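PDB 2B6N: proteinase K from Serratia sp., which probably cleaves peptide bonds within proteins as a calcium-binding serine endopeptidase of the subtilase family, made by a psychrotrophic bacterium. Local coordinates for residues I10-I13 / N17-L20; A235-E240 / K254-A259; I13-R16 / L20-N23; D260-A265 / S269-L274. All coordinates share one frame; numbering follows the deposited sequence.

Contact 1 of 4, residues I10-I13 / N17-L20; sequences IDRI and NLPL. With CA (calcium ion), chain C.
This contact is part of the calcium-binding loop near the N-terminus of the subtilase catalytic domain. Helix 8-13 meets the irregular chain 17-20 through Asp11 and Arg12. Asp11 and Leu20 meet where the side-chain oxygen OD2 of Asp11 lies 3.4 Å from CB of Leu20. The other carboxylate oxygen, OD1 of Asp11, binds the calcium ion at 2.4 Å. The backbone O of Asp11 binds the same ion, also at 2.4 Å. CG of Asp11 stands anti to the backbone N (chi1 -163°), beside the carbonyl carbon, and this brings OD1 and O to one metal. Water 1, Asp14, Gln15, Asp21 and Asn23 supply the remaining ligands.

Arg12 carries the apolar half of the contact. Leu20 CD2 packs 3.7 Å from Arg12 CA and also touches CD of the same arginine. The Arg12 chain bends at chi2 (75°). Leu18 crosses it at about a right angle, with CD2 3.8 Å from Arg12 NE. Leu18 N lies over one guanidinium face, 4.1 Å above the plane and toward the rim. The charged end forms a salt bridge from NE to Asp185 and a hydrogen bond from NH2 to Arg16 O. No hydrogen bond joins the two segments directly. Leucine packing along Arg12 joins 17-20 to the helix, while the calcium links Asp11 to ligands before and after that segment and probably offsets much of the carboxylate charge.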
loop_
_atom_site.group_PDB
_atom_site.type_symbol
_atom_site.label_atom_id
_atom_site.label_comp_id
_atom_site.label_asym_id
_atom_site.label_seq_id
_atom_site.Cartn_x
_atom_site.Cartn_y
_atom_site.Cartn_z
ATOM N N ILE A 10 -5.784 -0.338 -10.846
ATOM C CA ILE A 10 -4.616 -0.810 -11.588
ATOM C C ILE A 10 -4.690 -0.391 -13.077
ATOM O O ILE A 10 -3.662 -0.118 -13.682
ATOM C CB ILE A 10 -4.348 -2.338 -11.397
ATOM C CG1 ILE A 10 -5.465 -3.190 -12.011
ATOM C CG2 ILE A 10 -4.132 -2.666 -9.906
ATOM C CD1 ILE A 10 -5.225 -4.697 -11.841
ATOM N N ASP A 11 -5.897 -0.326 -13.645
ATOM C CA ASP A 11 -6.082 0.227 -15.018
ATOM C C ASP A 11 -5.483 1.650 -15.136
ATOM O O ASP A 11 -4.868 2.018 -16.163
ATOM C CB ASP A 11 -7.586 0.238 -15.379
ATOM C CG ASP A 11 -7.856 0.394 -16.896
ATOM O OD1 ASP A 11 -6.907 0.571 -17.697
ATOM O OD2 ASP A 11 -9.045 0.327 -17.261
ATOM N N ARG A 12 -5.678 2.457 -14.095
ATOM C CA ARG A 12 -5.232 3.855 -14.107
ATOM C C ARG A 12 -3.720 4.054 -14.075
ATOM O O ARG A 12 -3.207 4.986 -14.706
ATOM C CB ARG A 12 -5.859 4.634 -12.942
ATOM C CG ARG A 12 -5.477 6.160 -12.891
ATOM C CD ARG A 12 -6.259 6.923 -13.984
ATOM N NE ARG A 12 -5.802 8.303 -14.251
ATOM C CZ ARG A 12 -4.774 8.631 -15.032
ATOM N NH1 ARG A 12 -3.993 7.698 -15.574
ATOM N NH2 ARG A 12 -4.499 9.911 -15.240
ATOM N N ILE A 13 -3.019 3.191 -13.345
ATOM C CA ILE A 13 -1.620 3.446 -13.006
ATOM C C ILE A 13 -0.644 3.223 -14.172
ATOM O O ILE A 13 0.438 3.816 -14.190
ATOM C CB ILE A 13 -1.204 2.679 -11.712
ATOM C CG1 ILE A 13 -2.088 3.098 -10.530
ATOM C CG2 ILE A 13 0.251 2.922 -11.368
ATOM C CD1 ILE A 13 -2.069 4.581 -10.236
ATOM N N ASN A 17 -2.904 9.507 -19.197
ATOM C CA ASN A 17 -4.145 10.247 -19.390
ATOM C C ASN A 17 -5.367 9.352 -19.329
ATOM O O ASN A 17 -5.291 8.166 -19.703
ATOM C CB ASN A 17 -4.123 10.926 -20.767
ATOM C CG ASN A 17 -2.871 11.751 -20.995
ATOM O OD1 ASN A 17 -2.505 12.571 -20.163
ATOM N ND2 ASN A 17 -2.218 11.546 -22.131
ATOM N N LEU A 18 -6.475 9.916 -18.846
ATOM C CA LEU A 18 -7.800 9.336 -19.021
ATOM C C LEU A 18 -8.219 9.532 -20.493
ATOM O O LEU A 18 -7.651 10.387 -21.194
ATOM C CB LEU A 18 -8.812 10.000 -18.062
ATOM C CG LEU A 18 -8.660 9.680 -16.561
ATOM C CD1 LEU A 18 -9.581 10.547 -15.706
ATOM C CD2 LEU A 18 -8.957 8.194 -16.286
ATOM N N PRO A 19 -9.184 8.736 -20.976
ATOM C CA PRO A 19 -9.969 7.724 -20.246
ATOM C C PRO A 19 -9.235 6.401 -20.008
ATOM O O PRO A 19 -8.232 6.116 -20.659
ATOM C CB PRO A 19 -11.175 7.503 -21.172
ATOM C CG PRO A 19 -10.601 7.697 -22.533
ATOM C CD PRO A 19 -9.595 8.816 -22.395
ATOM N N LEU A 20 -9.741 5.613 -19.060
ATOM C CA LEU A 20 -9.203 4.268 -18.789
ATOM C C LEU A 20 -9.296 3.435 -20.075
ATOM O O LEU A 20 -10.300 3.508 -20.772
ATOM C CB LEU A 20 -10.019 3.603 -17.660
ATOM C CG LEU A 20 -9.895 4.306 -16.308
ATOM C CD1 LEU A 20 -10.830 3.681 -15.262
ATOM C CD2 LEU A 20 -8.430 4.306 -15.835
HETATM CA CA CA C . -4.661 1.128 -18.347
HETATM O O HOH W 1 -3.045 1.547 -20.295
#

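Contact 2 of 4, residues A235-E240 / K254-A259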
loop_
_atom_site.group_PDB
_atom_site.type_symbol
_atom_site.label_atom_id
_atom_site.label_comp_id
_atom_site.label_asym_id
_atom_site.label_seq_id
_atom_site.Cartn_x
_atom_site.Cartn_y
_atom_site.Cartn_z
ATOM N N ALA A 235 7.378 -2.673 -5.453
ATOM C CA ALA A 235 7.752 -4.065 -5.713
ATOM C C ALA A 235 8.127 -4.292 -7.169
ATOM O O ALA A 235 9.075 -5.023 -7.450
ATOM C CB ALA A 235 6.641 -5.031 -5.306
ATOM N N LEU A 236 7.390 -3.680 -8.096
ATOM C CA LEU A 236 7.775 -3.727 -9.522
ATOM C C LEU A 236 9.168 -3.161 -9.750
ATOM O O LEU A 236 9.982 -3.766 -10.458
ATOM C CB LEU A 236 6.791 -2.941 -10.394
ATOM C CG LEU A 236 5.332 -3.402 -10.448
ATOM C CD1 LEU A 236 4.536 -2.531 -11.423
ATOM C CD2 LEU A 236 5.209 -4.865 -10.839
ATOM N N TYR A 237 9.442 -1.999 -9.153
ATOM C CA TYR A 237 10.730 -1.328 -9.345
ATOM C C TYR A 237 11.873 -2.146 -8.747
ATOM O O TYR A 237 12.972 -2.148 -9.271
ATOM C CB TYR A 237 10.744 0.066 -8.715
ATOM C CG TYR A 237 9.817 1.101 -9.335
ATOM C CD1 TYR A 237 9.765 2.381 -8.798
ATOM C CD2 TYR A 237 8.989 0.804 -10.425
ATOM C CE1 TYR A 237 8.936 3.368 -9.335
ATOM C CE2 TYR A 237 8.141 1.794 -10.982
ATOM C CZ TYR A 237 8.131 3.070 -10.415
ATOM O OH TYR A 237 7.310 4.063 -10.887
ATOM N N LEU A 238 11.603 -2.836 -7.639
ATOM C CA LEU A 238 12.622 -3.652 -6.960
ATOM C C LEU A 238 12.865 -4.997 -7.661
ATOM O O LEU A 238 13.912 -5.615 -7.472
ATOM C CB LEU A 238 12.243 -3.840 -5.489
ATOM C CG LEU A 238 12.537 -2.649 -4.558
ATOM C CD1 LEU A 238 11.807 -2.813 -3.202
ATOM C CD2 LEU A 238 14.049 -2.435 -4.358
ATOM N N ASP A 239 11.886 -5.451 -8.443
ATOM C CA ASP A 239 12.063 -6.592 -9.352
ATOM C C ASP A 239 12.967 -6.136 -10.507
ATOM O O ASP A 239 13.976 -6.786 -10.823
ATOM C CB ASP A 239 10.670 -7.033 -9.850
ATOM C CG ASP A 239 10.699 -8.159 -10.885
ATOM O OD1 ASP A 239 11.780 -8.653 -11.275
ATOM O OD2 ASP A 239 9.597 -8.548 -11.326
ATOM N N GLU A 240 12.607 -5.009 -11.118
ATOM C CA GLU A 240 13.421 -4.367 -12.175
ATOM C C GLU A 240 14.872 -4.066 -11.747
ATOM O O GLU A 240 15.823 -4.324 -12.500
ATOM C CB GLU A 240 12.735 -3.079 -12.629
ATOM C CG GLU A 240 13.467 -2.303 -13.715
ATOM C CD GLU A 240 12.897 -0.909 -13.944
ATOM O OE1 GLU A 240 11.866 -0.571 -13.327
ATOM O OE2 GLU A 240 13.484 -0.142 -14.737
ATOM N N LYS A 254 8.720 9.135 -7.688
ATOM C CA LYS A 254 8.446 10.542 -7.922
ATOM C C LYS A 254 8.820 10.978 -9.335
ATOM O O LYS A 254 8.071 11.736 -9.955
ATOM C CB LYS A 254 9.169 11.424 -6.904
ATOM C CG LYS A 254 8.608 11.320 -5.484
ATOM C CD LYS A 254 9.367 12.243 -4.545
ATOM N N THR A 255 9.948 10.493 -9.848
ATOM C CA THR A 255 10.391 10.909 -11.200
ATOM C C THR A 255 9.575 10.236 -12.313
ATOM O O THR A 255 9.400 10.800 -13.399
ATOM C CB THR A 255 11.919 10.702 -11.469
ATOM O OG1 THR A 255 12.235 9.307 -11.444
ATOM C CG2 THR A 255 12.777 11.431 -10.453
ATOM N N ARG A 256 9.051 9.044 -12.034
ATOM C CA ARG A 256 8.233 8.304 -13.012
ATOM C C ARG A 256 6.746 8.691 -12.988
ATOM O O ARG A 256 6.007 8.379 -13.930
ATOM C CB ARG A 256 8.405 6.788 -12.802
ATOM C CG ARG A 256 9.754 6.280 -13.352
ATOM C CD ARG A 256 9.944 4.776 -13.159
ATOM N NE ARG A 256 11.160 4.267 -13.807
ATOM C CZ ARG A 256 11.544 2.987 -13.775
ATOM N NH1 ARG A 256 10.805 2.081 -13.130
ATOM N NH2 ARG A 256 12.652 2.597 -14.403
ATOM N N ALA A 257 6.323 9.367 -11.916
ATOM C CA ALA A 257 4.911 9.682 -11.665
ATOM C C ALA A 257 4.305 10.587 -12.731
ATOM O O ALA A 257 4.998 11.415 -13.310
ATOM C CB ALA A 257 4.735 10.323 -10.276
ATOM N N THR A 258 3.007 10.442 -12.965
ATOM C CA THR A 258 2.309 11.325 -13.896
ATOM C C THR A 258 2.063 12.680 -13.230
ATOM O O THR A 258 1.461 12.761 -12.160
ATOM C CB THR A 258 0.991 10.708 -14.371
ATOM O OG1 THR A 258 1.274 9.414 -14.908
ATOM C CG2 THR A 258 0.378 11.573 -15.467
ATOM N N ALA A 259 2.534 13.745 -13.868
ATOM C CA ALA A 259 2.407 15.075 -13.282
ATOM C C ALA A 259 1.081 15.749 -13.611
ATOM O O ALA A 259 0.512 15.540 -14.680
ATOM C CB ALA A 259 3.586 15.964 -13.730
#
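The last turns of helix 223-240 and the end of helix 246-256 stay well apart here, with the nearest CA atoms, those of Tyr237 and Arg256, 10.6 Å from each other. Long side chains bridge the distance. The Arg256 chain is extended from CG to NE and meets Glu240 end-on. NH1 of Arg256 donates to OE1 of Glu240 at 2.9 Å, with an N-H...O angle of 169°. NH2 of Arg256 donates to OE2 of Glu240, also at 2.9 Å. Each carboxylate oxygen uses its syn lone pair. The two flat groups are nearly coplanar, 11° apart.

The same arginine lies over one face of the Tyr237 ring in a cation-pi contact, with Arg256 CZ 4.8 Å from the ring centroid. The guanidinium stands on edge, its plane 85° from that of the ring. NH1 of Arg256 is the nitrogen closest to the face, 3.4 Å from Tyr237 CE2. Further back, Arg256 CD rests 3.7 Å from Tyr237 CZ. The phenol OH is hydrogen-bonded to Phe275 O, which ties the ring to the C-terminal chain. The paired, nearly straight bonds to Glu240 fix the rotation of the guanidinium, and its positive charge is probably stabilised by both the carboxylate and the aromatic face.

Contact 3 of 4, residues I13-R16 / L20-N23; sequences IDQR and LDNN. With CA (calcium ion), chain C.
Most of the ligands of the calcium site come from this contact, in which two irregular segments of one loop close round the ion. Asp14 and Gln15 approach from 13-16, and Asp21 and Asn23 from 20-23. OD1 of Asp14 and OE1 of Gln15 each bind calcium at 2.4 Å. OD1 of Asp21 binds it at 2.5 Å, and the backbone O of Asn23 is a further ligand. Asp11 adds two oxygens and water 1 brings the total to seven.

Gln15 OE1 does two jobs. Besides the metal, it accepts a hydrogen bond from Asp21 N at 3.2 Å. This donor lies in the carbonyl plane of the amide, on a lone pair. OE1 of Gln15 is also only 3.0 Å from OD1 of Asp21, a close approach of two oxygens that the shared calcium makes possible. The amide and carboxylate planes are 72° apart. At Asp14, Gln15 and Asp21 alike, CG sits between the backbone N and the carbonyl carbon; chi1 is 55° for Gln15, whose chain then runs out extended to the ion. NE2 of Gln15 passes 3.7 Å from Leu20 CA and is hydrogen-bonded to the carbonyls of Asn17 and Pro19, which fixes the turn of the amide. OD2 of Asp14 accepts a hydrogen bond from His25 N. The site lies at the surface between helix 8-13 and strand 23-25. Leu20 packs back on that helix, while Arg16 reaches Arg256 O, at the end of helix 246-256, and Thr258 OG1 in strand 258-259.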
loop_
_atom_site.group_PDB
_atom_site.type_symbol
_atom_site.label_atom_id
_atom_site.label_comp_id
_atom_site.label_asym_id
_atom_site.label_seq_id
_atom_site.Cartn_x
_atom_site.Cartn_y
_atom_site.Cartn_z
ATOM N N ILE A 13 -3.019 3.191 -13.345
ATOM C CA ILE A 13 -1.620 3.446 -13.006
ATOM C C ILE A 13 -0.644 3.223 -14.172
ATOM O O ILE A 13 0.438 3.816 -14.190
ATOM C CB ILE A 13 -1.204 2.679 -11.712
ATOM C CG1 ILE A 13 -2.088 3.098 -10.530
ATOM C CG2 ILE A 13 0.251 2.922 -11.368
ATOM C CD1 ILE A 13 -2.069 4.581 -10.236
ATOM N N ASP A 14 -1.034 2.412 -15.158
ATOM C CA ASP A 14 -0.151 2.128 -16.324
ATOM C C ASP A 14 -0.323 3.077 -17.538
ATOM O O ASP A 14 0.170 2.788 -18.640
ATOM C CB ASP A 14 -0.250 0.644 -16.759
ATOM C CG ASP A 14 -1.494 0.356 -17.569
ATOM O OD1 ASP A 14 -2.504 1.082 -17.406
ATOM O OD2 ASP A 14 -1.441 -0.558 -18.409
ATOM N N GLN A 15 -0.994 4.209 -17.327
ATOM C CA GLN A 15 -1.236 5.193 -18.386
ATOM C C GLN A 15 -1.183 6.621 -17.828
ATOM O O GLN A 15 -1.453 6.845 -16.635
ATOM C CB GLN A 15 -2.588 4.911 -19.065
ATOM C CG GLN A 15 -3.784 4.862 -18.096
ATOM C CD GLN A 15 -5.072 4.516 -18.794
ATOM O OE1 GLN A 15 -5.443 3.340 -18.883
ATOM N NE2 GLN A 15 -5.767 5.537 -19.305
ATOM N N ARG A 16 -0.863 7.588 -18.695
ATOM C CA ARG A 16 -0.739 9.002 -18.255
ATOM C C ARG A 16 -2.093 9.706 -18.164
ATOM O O ARG A 16 -2.386 10.415 -17.191
ATOM C CB ARG A 16 0.159 9.789 -19.225
ATOM C CG ARG A 16 1.568 9.199 -19.388
ATOM C CD ARG A 16 2.310 9.286 -18.054
ATOM N NE ARG A 16 3.722 8.938 -18.144
ATOM C CZ ARG A 16 4.552 8.898 -17.099
ATOM N NH1 ARG A 16 4.097 9.141 -15.871
ATOM N NH2 ARG A 16 5.834 8.565 -17.284
ATOM N N LEU A 20 -9.741 5.613 -19.060
ATOM C CA LEU A 20 -9.203 4.268 -18.789
ATOM C C LEU A 20 -9.296 3.435 -20.075
ATOM O O LEU A 20 -10.300 3.508 -20.772
ATOM C CB LEU A 20 -10.019 3.603 -17.660
ATOM C CG LEU A 20 -9.895 4.306 -16.308
ATOM C CD1 LEU A 20 -10.830 3.681 -15.262
ATOM C CD2 LEU A 20 -8.430 4.306 -15.835
ATOM N N ASP A 21 -8.240 2.691 -20.394
ATOM C CA ASP A 21 -8.216 1.851 -21.602
ATOM C C ASP A 21 -8.543 0.356 -21.376
ATOM O O ASP A 21 -8.405 -0.454 -22.287
ATOM C CB ASP A 21 -6.890 2.030 -22.358
ATOM C CG ASP A 21 -5.697 1.369 -21.660
ATOM O OD1 ASP A 21 -5.805 0.875 -20.514
ATOM O OD2 ASP A 21 -4.612 1.342 -22.284
ATOM N N ASN A 22 -8.995 -0.009 -20.174
ATOM C CA ASN A 22 -9.414 -1.399 -19.909
ATOM C C ASN A 22 -8.272 -2.401 -20.079
ATOM O O ASN A 22 -8.474 -3.547 -20.528
ATOM C CB ASN A 22 -10.594 -1.793 -20.822
ATOM C CG ASN A 22 -11.433 -2.935 -20.256
ATOM O OD1 ASN A 22 -11.713 -3.942 -20.943
ATOM N ND2 ASN A 22 -11.850 -2.783 -19.023
ATOM N N ASN A 23 -7.066 -1.943 -19.740
ATOM C CA ASN A 23 -5.858 -2.739 -19.866
ATOM C C ASN A 23 -4.861 -2.416 -18.764
ATOM O O ASN A 23 -4.617 -1.227 -18.466
ATOM C CB ASN A 23 -5.159 -2.485 -21.204
ATOM C CG ASN A 23 -4.090 -3.534 -21.497
ATOM O OD1 ASN A 23 -2.896 -3.246 -21.499
ATOM N ND2 ASN A 23 -4.526 -4.752 -21.740
HETATM CA CA CA C . -4.661 1.128 -18.347
HETATM O O HOH W 1 -3.045 1.547 -20.295
#

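Contact 4 of 4, residues D260-A265 / S269-L274; sequences DKVTDA and SPNKLL
Asn271 meets Asp260, Val262 and Ala265 across the loop that connects strands 258-259 and 272-273, a small antiparallel pair in the subtilase domain. It is the centre of an inverse gamma turn just before the second strand. Its CB lies 4.1 Å from OD1 of Asp260. CG is anti to the backbone N (chi1 -152°), which directs the amide into the loop. CG packs near the CA of Asp260 and the O of Val262. OD1 of Asn271 accepts a hydrogen bond from Val262 N at 3.0 Å, in the carbonyl plane and on a lone pair. Water 2 donates to the same OD1 and accepts from Lys261 N. At the other tip, ND2 of Asn271 donates to Val262 O at 2.9 Å and also touches CB of Ala265. One amide thus bonds both the N-H and the carbonyl of Val262 within its own plane, which fixes its rotation about chi2.

The main chain adds a bond from Asp260 N to Asn271 O, 3.1 Å long, whose donor stands above the carbonyl plane. Val262 CG2 packs loosely on Leu273 CB. Tyr200 of strand 199-202 lies against Val262 and Ser269, so the loop rests on an outer strand of the main sheet. Near the far end of the loop, Ser269 OG donates to Ala265 O at 2.7 Å, tilted 33° from the carbonyl plane.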
loop_
_atom_site.group_PDB
_atom_site.type_symbol
_atom_site.label_atom_id
_atom_site.label_comp_id
_atom_site.label_asym_id
_atom_site.label_seq_id
_atom_site.Cartn_x
_atom_site.Cartn_y
_atom_site.Cartn_z
ATOM N N ASP A 260 0.580 16.533 -12.652
ATOM C CA ASP A 260 -0.403 17.586 -12.920
ATOM C C ASP A 260 -1.791 17.096 -13.367
ATOM O O ASP A 260 -2.492 17.786 -14.120
ATOM C CB ASP A 260 0.191 18.569 -13.943
ATOM C CG ASP A 260 1.529 19.144 -13.504
ATOM O OD1 ASP A 260 1.910 19.031 -12.308
ATOM O OD2 ASP A 260 2.202 19.729 -14.376
ATOM N N LYS A 261 -2.175 15.899 -12.899
ATOM C CA LYS A 261 -3.460 15.285 -13.215
ATOM C C LYS A 261 -4.492 15.396 -12.111
ATOM O O LYS A 261 -5.698 15.334 -12.380
ATOM C CB LYS A 261 -3.271 13.787 -13.539
ATOM C CG LYS A 261 -2.559 13.528 -14.837
ATOM C CD LYS A 261 -3.384 14.110 -15.978
ATOM C CE LYS A 261 -2.825 13.744 -17.324
ATOM N NZ LYS A 261 -3.748 14.216 -18.398
ATOM N N VAL A 262 -4.034 15.540 -10.865
ATOM C CA VAL A 262 -4.952 15.432 -9.736
ATOM C C VAL A 262 -5.627 16.782 -9.508
ATOM O O VAL A 262 -4.961 17.796 -9.279
ATOM C CB VAL A 262 -4.276 14.921 -8.421
ATOM C CG1 VAL A 262 -5.332 14.751 -7.315
ATOM C CG2 VAL A 262 -3.562 13.593 -8.634
ATOM N N THR A 263 -6.948 16.789 -9.602
ATOM C CA THR A 263 -7.718 18.006 -9.341
ATOM C C THR A 263 -8.074 18.113 -7.858
ATOM O O THR A 263 -8.189 17.097 -7.149
ATOM C CB THR A 263 -8.959 18.124 -10.267
ATOM O OG1 THR A 263 -9.852 17.029 -10.023
ATOM C CG2 THR A 263 -8.525 18.114 -11.743
ATOM N N ASP A 264 -8.221 19.349 -7.380
ATOM C CA ASP A 264 -8.437 19.618 -5.951
ATOM C C ASP A 264 -7.366 18.942 -5.080
ATOM O O ASP A 264 -7.653 18.462 -3.986
ATOM C CB ASP A 264 -9.860 19.206 -5.522
ATOM C CG ASP A 264 -10.209 19.664 -4.112
ATOM O OD1 ASP A 264 -9.893 20.843 -3.769
ATOM O OD2 ASP A 264 -10.812 18.844 -3.364
ATOM N N ALA A 265 -6.126 18.923 -5.562
ATOM C CA ALA A 265 -5.051 18.217 -4.854
ATOM C C ALA A 265 -4.650 18.878 -3.519
ATOM O O ALA A 265 -4.124 18.198 -2.634
ATOM C CB ALA A 265 -3.864 18.052 -5.743
ATOM N N SER A 269 0.380 19.767 -1.536
ATOM C CA SER A 269 0.390 18.384 -2.053
ATOM C C SER A 269 1.226 18.295 -3.326
ATOM O O SER A 269 1.114 19.167 -4.211
ATOM C CB SER A 269 -1.015 17.878 -2.351
ATOM O OG SER A 269 -1.844 17.979 -1.213
ATOM N N PRO A 270 2.042 17.237 -3.440
ATOM C CA PRO A 270 2.754 16.980 -4.693
ATOM C C PRO A 270 1.741 16.561 -5.743
ATOM O O PRO A 270 0.949 15.651 -5.488
ATOM C CB PRO A 270 3.672 15.803 -4.342
ATOM C CG PRO A 270 2.917 15.077 -3.215
ATOM C CD PRO A 270 2.326 16.212 -2.411
ATOM N N ASN A 271 1.724 17.221 -6.901
ATOM C CA ASN A 271 0.767 16.795 -7.927
ATOM C C ASN A 271 1.379 15.687 -8.785
ATOM O O ASN A 271 1.819 15.886 -9.933
ATOM C CB ASN A 271 0.180 17.959 -8.731
ATOM C CG ASN A 271 -1.222 17.638 -9.250
ATOM O OD1 ASN A 271 -1.418 16.618 -9.916
ATOM N ND2 ASN A 271 -2.193 18.495 -8.946
ATOM N N LYS A 272 1.450 14.512 -8.172
ATOM C CA LYS A 272 2.074 13.348 -8.771
ATOM C C LYS A 272 1.112 12.190 -8.631
ATOM O O LYS A 272 0.672 11.872 -7.520
ATOM C CB LYS A 272 3.394 13.006 -8.069
ATOM C CG LYS A 272 4.492 14.091 -8.226
ATOM C CD LYS A 272 5.835 13.583 -7.717
ATOM C CE LYS A 272 6.946 14.653 -7.793
ATOM N NZ LYS A 272 6.925 15.556 -6.592
ATOM N N LEU A 273 0.783 11.579 -9.761
ATOM C CA LEU A 273 -0.108 10.422 -9.755
ATOM C C LEU A 273 0.707 9.173 -10.081
ATOM O O LEU A 273 1.461 9.154 -11.043
ATOM C CB LEU A 273 -1.271 10.614 -10.725
ATOM C CG LEU A 273 -2.257 9.451 -10.871
ATOM C CD1 LEU A 273 -3.082 9.177 -9.574
ATOM C CD2 LEU A 273 -3.181 9.678 -12.081
ATOM N N LEU A 274 0.549 8.137 -9.260
ATOM C CA LEU A 274 1.270 6.879 -9.408
ATOM C C LEU A 274 1.277 6.362 -10.853
ATOM O O LEU A 274 0.222 6.309 -11.506
ATOM C CB LEU A 274 0.655 5.813 -8.490
ATOM C CG LEU A 274 1.338 4.443 -8.488
ATOM C CD1 LEU A 274 2.779 4.531 -7.965
ATOM C CD2 LEU A 274 0.517 3.468 -7.648
HETATM O O HOH W 2 -0.705 14.085 -11.057
#

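Contacts 1 and 3 are two parts of one calcium site. Their centres are 3 Å apart, and they share Ile13, Leu20, the ion and water 1. They come first along the chain; contact 2 and then contact 4 follow near its C-terminal end. Contacts 2 and 4 have centres 16 Å apart and meet in the antiparallel pair of strands 258-259 and 272-273. The early and late parts of the chain also touch. Arg16 of contact 3 reaches Arg256 and Thr258 of contact 2, and Asn17 of contact 1 meets Lys261 of contact 4. The N-terminal calcium loop is thus joined directly to the C-terminal part of the catalytic domain.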